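Local coordinates for Serine/threonine-protein kinase Tel1 (Chaetomium thermophilum, PDB 6SKY), which phosphorylates serine and threonine residues of proteins with ATP and probably acts as a DNA damage sensor that switches on checkpoint signalling, at residues 2606-2617 / 2653-2663. Residues are numbered along the deposited sequence; the frame is centred on the assembly and turned at random.
Sequences KQLVKGGNDDLR and PLTSSSGLIEF. With AGS (phosphothiophosphoric acid-adenylate ester), chain C.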
loop_
_atom_site.group_PDB
_atom_site.type_symbol
_atom_site.label_atom_id
_atom_site.label_comp_id
_atom_site.label_asym_id
_atom_site.label_seq_id
_atom_site.Cartn_x
_atom_site.Cartn_y
_atom_site.Cartn_z
ATOM N N LYS A 2606 -23.798 41.737 16.286
ATOM C CA LYS A 2606 -23.731 41.781 17.734
ATOM C C LYS A 2606 -22.294 41.606 18.197
ATOM O O LYS A 2606 -21.443 41.080 17.481
ATOM C CB LYS A 2606 -24.624 40.711 18.343
ATOM C CG LYS A 2606 -26.030 40.738 17.819
ATOM C CD LYS A 2606 -26.898 39.778 18.580
ATOM C CE LYS A 2606 -26.879 40.099 20.055
ATOM N NZ LYS A 2606 -27.742 39.182 20.845
ATOM N N GLN A 2607 -22.024 42.077 19.407
ATOM C CA GLN A 2607 -20.669 42.120 19.930
ATOM C C GLN A 2607 -20.702 41.940 21.431
ATOM O O GLN A 2607 -21.537 42.534 22.109
ATOM C CB GLN A 2607 -19.989 43.451 19.615
ATOM C CG GLN A 2607 -19.869 43.760 18.163
ATOM C CD GLN A 2607 -19.766 45.219 17.912
ATOM O OE1 GLN A 2607 -19.818 46.013 18.838
ATOM N NE2 GLN A 2607 -19.617 45.593 16.660
ATOM N N LEU A 2608 -19.793 41.133 21.950
ATOM C CA LEU A 2608 -19.480 41.158 23.367
ATOM C C LEU A 2608 -18.387 42.187 23.569
ATOM O O LEU A 2608 -17.340 42.113 22.922
ATOM C CB LEU A 2608 -19.009 39.803 23.879
ATOM C CG LEU A 2608 -19.936 38.608 23.953
ATOM C CD1 LEU A 2608 -19.641 37.691 22.822
ATOM C CD2 LEU A 2608 -19.710 37.898 25.255
ATOM N N VAL A 2609 -18.628 43.146 24.446
ATOM C CA VAL A 2609 -17.613 44.098 24.860
ATOM C C VAL A 2609 -17.101 43.584 26.195
ATOM O O VAL A 2609 -17.722 43.797 27.235
ATOM C CB VAL A 2609 -18.166 45.520 24.954
ATOM C CG1 VAL A 2609 -17.052 46.484 25.204
ATOM C CG2 VAL A 2609 -18.876 45.885 23.681
ATOM N N LYS A 2610 -15.981 42.880 26.166
ATOM C CA LYS A 2610 -15.504 42.136 27.318
ATOM C C LYS A 2610 -14.452 42.954 28.040
ATOM O O LYS A 2610 -13.455 43.360 27.440
ATOM C CB LYS A 2610 -14.934 40.787 26.892
ATOM C CG LYS A 2610 -15.366 39.641 27.762
ATOM C CD LYS A 2610 -14.967 38.336 27.133
ATOM C CE LYS A 2610 -15.632 37.164 27.816
ATOM N NZ LYS A 2610 -15.309 35.885 27.122
ATOM N N GLY A 2611 -14.684 43.203 29.329
ATOM C CA GLY A 2611 -13.721 43.859 30.176
ATOM C C GLY A 2611 -13.321 42.936 31.313
ATOM O O GLY A 2611 -13.904 41.871 31.519
ATOM N N GLY A 2612 -12.311 43.363 32.051
ATOM C CA GLY A 2612 -11.815 42.547 33.134
ATOM C C GLY A 2612 -10.321 42.367 33.043
ATOM O O GLY A 2612 -9.626 43.229 32.507
ATOM N N ASN A 2613 -9.814 41.252 33.557
ATOM C CA ASN A 2613 -8.385 40.971 33.545
ATOM C C ASN A 2613 -8.077 39.711 32.748
ATOM O O ASN A 2613 -7.101 39.013 33.023
ATOM C CB ASN A 2613 -7.846 40.859 34.971
ATOM C CG ASN A 2613 -8.814 40.166 35.907
ATOM O OD1 ASN A 2613 -10.014 40.106 35.645
ATOM N ND2 ASN A 2613 -8.297 39.649 37.013
ATOM N N ASP A 2614 -8.903 39.416 31.751
ATOM C CA ASP A 2614 -8.721 38.232 30.932
ATOM C C ASP A 2614 -7.607 38.457 29.915
ATOM O O ASP A 2614 -7.020 39.536 29.817
ATOM C CB ASP A 2614 -10.027 37.870 30.233
ATOM C CG ASP A 2614 -10.667 39.059 29.563
ATOM O OD1 ASP A 2614 -10.123 40.174 29.693
ATOM O OD2 ASP A 2614 -11.713 38.881 28.911
ATOM N N ASP A 2615 -7.313 37.414 29.144
ATOM C CA ASP A 2615 -6.312 37.469 28.083
ATOM C C ASP A 2615 -6.972 37.011 26.791
ATOM O O ASP A 2615 -7.116 35.811 26.549
ATOM C CB ASP A 2615 -5.098 36.616 28.422
ATOM C CG ASP A 2615 -4.035 37.394 29.168
ATOM O OD1 ASP A 2615 -4.227 38.613 29.368
ATOM O OD2 ASP A 2615 -3.010 36.790 29.553
ATOM N N LEU A 2616 -7.376 37.969 25.969
ATOM C CA LEU A 2616 -7.961 37.666 24.679
ATOM C C LEU A 2616 -6.922 37.461 23.596
ATOM O O LEU A 2616 -7.274 37.007 22.507
ATOM C CB LEU A 2616 -8.909 38.777 24.242
ATOM C CG LEU A 2616 -10.272 38.881 24.904
ATOM C CD1 LEU A 2616 -10.172 39.670 26.172
ATOM C CD2 LEU A 2616 -11.215 39.551 23.950
ATOM N N ARG A 2617 -5.659 37.784 23.853
ATOM C CA ARG A 2617 -4.659 37.560 22.822
ATOM C C ARG A 2617 -4.360 36.077 22.658
ATOM O O ARG A 2617 -4.088 35.624 21.545
ATOM C CB ARG A 2617 -3.389 38.338 23.132
ATOM C CG ARG A 2617 -2.605 38.680 21.903
ATOM C CD ARG A 2617 -1.195 39.060 22.242
ATOM N NE ARG A 2617 -0.470 39.490 21.056
ATOM C CZ ARG A 2617 0.330 38.709 20.344
ATOM N NH1 ARG A 2617 0.945 39.191 19.278
ATOM N NH2 ARG A 2617 0.519 37.451 20.695
ATOM N N PRO A 2653 -8.547 41.947 20.471
ATOM C CA PRO A 2653 -8.080 42.495 21.747
ATOM C C PRO A 2653 -7.775 43.977 21.602
ATOM O O PRO A 2653 -7.034 44.380 20.706
ATOM C CB PRO A 2653 -6.809 41.693 22.036
ATOM C CG PRO A 2653 -6.826 40.572 21.075
ATOM C CD PRO A 2653 -7.552 41.045 19.885
ATOM N N LEU A 2654 -8.362 44.792 22.474
ATOM C CA LEU A 2654 -8.116 46.227 22.427
ATOM C C LEU A 2654 -6.936 46.598 23.310
ATOM O O LEU A 2654 -5.975 47.219 22.852
ATOM C CB LEU A 2654 -9.368 46.993 22.855
ATOM C CG LEU A 2654 -10.498 47.051 21.839
ATOM C CD1 LEU A 2654 -11.691 47.720 22.447
ATOM C CD2 LEU A 2654 -10.047 47.794 20.616
ATOM N N THR A 2655 -6.999 46.223 24.578
ATOM C CA THR A 2655 -5.906 46.441 25.508
ATOM C C THR A 2655 -5.597 45.127 26.202
ATOM O O THR A 2655 -6.164 44.094 25.842
ATOM C CB THR A 2655 -6.269 47.527 26.516
ATOM O OG1 THR A 2655 -7.593 47.297 27.003
ATOM C CG2 THR A 2655 -6.226 48.886 25.859
ATOM N N SER A 2656 -4.714 45.138 27.192
ATOM C CA SER A 2656 -4.435 43.921 27.943
ATOM C C SER A 2656 -5.547 43.563 28.905
ATOM O O SER A 2656 -5.384 42.641 29.704
ATOM C CB SER A 2656 -3.122 44.057 28.713
ATOM O OG SER A 2656 -2.007 43.922 27.852
ATOM N N SER A 2657 -6.671 44.266 28.847
ATOM C CA SER A 2657 -7.761 44.025 29.777
ATOM C C SER A 2657 -9.132 44.076 29.116
ATOM O O SER A 2657 -10.140 44.015 29.823
ATOM C CB SER A 2657 -7.705 45.044 30.909
ATOM O OG SER A 2657 -7.551 46.353 30.391
ATOM N N SER A 2658 -9.211 44.188 27.796
ATOM C CA SER A 2658 -10.498 44.402 27.158
ATOM C C SER A 2658 -10.440 43.938 25.714
ATOM O O SER A 2658 -9.378 43.893 25.091
ATOM C CB SER A 2658 -10.912 45.875 27.226
ATOM O OG SER A 2658 -9.978 46.698 26.557
ATOM N N GLY A 2659 -11.609 43.612 25.185
ATOM C CA GLY A 2659 -11.679 43.202 23.799
ATOM C C GLY A 2659 -13.094 43.227 23.288
ATOM O O GLY A 2659 -14.053 43.420 24.035
ATOM N N LEU A 2660 -13.205 43.043 21.983
ATOM C CA LEU A 2660 -14.476 42.864 21.305
ATOM C C LEU A 2660 -14.511 41.460 20.730
ATOM O O LEU A 2660 -13.624 41.081 19.963
ATOM C CB LEU A 2660 -14.657 43.883 20.190
ATOM C CG LEU A 2660 -14.525 45.342 20.576
ATOM C CD1 LEU A 2660 -14.700 46.176 19.351
ATOM C CD2 LEU A 2660 -15.568 45.673 21.597
ATOM N N ILE A 2661 -15.533 40.702 21.082
ATOM C CA ILE A 2661 -15.716 39.359 20.559
ATOM C C ILE A 2661 -16.955 39.346 19.687
ATOM O O ILE A 2661 -17.977 39.941 20.033
ATOM C CB ILE A 2661 -15.821 38.329 21.691
ATOM C CG1 ILE A 2661 -14.624 38.466 22.609
ATOM C CG2 ILE A 2661 -15.827 36.960 21.135
ATOM C CD1 ILE A 2661 -14.584 37.438 23.670
ATOM N N GLU A 2662 -16.855 38.688 18.546
ATOM C CA GLU A 2662 -17.986 38.580 17.641
ATOM C C GLU A 2662 -19.014 37.639 18.231
ATOM O O GLU A 2662 -18.702 36.489 18.541
ATOM C CB GLU A 2662 -17.521 38.072 16.289
ATOM C CG GLU A 2662 -18.609 37.948 15.279
ATOM C CD GLU A 2662 -18.183 37.136 14.084
ATOM O OE1 GLU A 2662 -18.446 35.920 14.069
ATOM O OE2 GLU A 2662 -17.577 37.707 13.157
ATOM N N PHE A 2663 -20.234 38.124 18.401
ATOM C CA PHE A 2663 -21.324 37.300 18.899
ATOM C C PHE A 2663 -21.886 36.516 17.725
ATOM O O PHE A 2663 -22.476 37.099 16.815
ATOM C CB PHE A 2663 -22.386 38.175 19.549
ATOM C CG PHE A 2663 -23.242 37.464 20.528
ATOM C CD1 PHE A 2663 -22.852 37.346 21.838
ATOM C CD2 PHE A 2663 -24.448 36.927 20.147
ATOM C CE1 PHE A 2663 -23.639 36.693 22.745
ATOM C CE2 PHE A 2663 -25.236 36.274 21.049
ATOM C CZ PHE A 2663 -24.831 36.158 22.348
HETATM P PG AGS C . -17.706 31.035 32.694
HETATM S S1G AGS C . -18.059 29.121 32.602
HETATM O O2G AGS C . -16.438 31.389 31.873
HETATM O O3G AGS C . -17.491 31.455 34.173
HETATM P PB AGS C . -19.126 31.901 30.575
HETATM O O1B AGS C . -18.554 30.709 29.925
HETATM O O2B AGS C . -20.633 32.079 30.404
HETATM O O3B AGS C . -18.897 31.848 32.126
HETATM P PA AGS C . -19.289 34.320 29.300
HETATM O O1A AGS C . -19.633 35.368 30.266
HETATM O O2A AGS C . -18.484 34.801 28.095
HETATM O O3A AGS C . -18.435 33.182 29.976
HETATM O "O5'" AGS C . -20.634 33.657 28.846
HETATM C "C5'" AGS C . -21.584 34.455 28.127
HETATM C "C4'" AGS C . -22.625 33.565 27.506
HETATM O "O4'" AGS C . -22.671 33.808 26.088
HETATM C "C3'" AGS C . -22.388 32.069 27.657
HETATM O "O3'" AGS C . -23.619 31.360 27.710
HETATM C "C2'" AGS C . -21.584 31.724 26.407
HETATM O "O2'" AGS C . -21.841 30.393 25.986
HETATM C "C1'" AGS C . -22.131 32.711 25.376
HETATM N N9 AGS C . -21.115 33.217 24.467
HETATM C C8 AGS C . -19.819 33.528 24.771
HETATM N N7 AGS C . -19.124 33.969 23.754
HETATM C C5 AGS C . -20.029 33.951 22.708
HETATM C C6 AGS C . -19.913 34.299 21.351
HETATM N N6 AGS C . -18.790 34.757 20.796
HETATM N N1 AGS C . -21.006 34.162 20.575
HETATM C C2 AGS C . -22.132 33.705 21.125
HETATM N N3 AGS C . -22.360 33.345 22.388
HETATM C C4 AGS C . -21.259 33.490 23.132
#
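Leu2608 and Phe2663 meet at about a right angle beside the adenine of the bound ATP analogue: Leu2608 CD1 lies 3.4 Å from Phe2663 CD1 at the ring's edge. The adenine takes one face of the Phe2663 ring, its C2 over the centre. A chi1 of -157° turns CG of Phe2663 away from the backbone N and brings the ring beside Leu2608 and against the base. With an alanine at Phe2663, the adenine would probably lose this flat ring face, and Leu2608 CD1 its aromatic neighbour. Next door, Glu2662 O accepts a hydrogen bond from adenine N6 at 2.8 Å. This is the N-lobe sheet and hinge of a PI3K-like kinase, where antiparallel strands 2604-2611 and 2658-2662 line one side of the nucleotide pocket. Lys2610 stretches along the sheet face that bears Leu2608 and Ile2661, its CD 3.6 Å from Ile2661 CD1, and its NZ reaches O2A of the alpha-phosphate in a weak bond. Behind these side chains, Leu2608 and Ile2661 exchange two backbone hydrogen bonds, as do Lys2610 and Gly2659. Farther out, Leu2616 CD2 rests 3.7 Å from Gly2659 CA and also touches Ile2661 CG1. On the reverse face, Val2609 and Leu2660 pack side by side against helix 2507-2522.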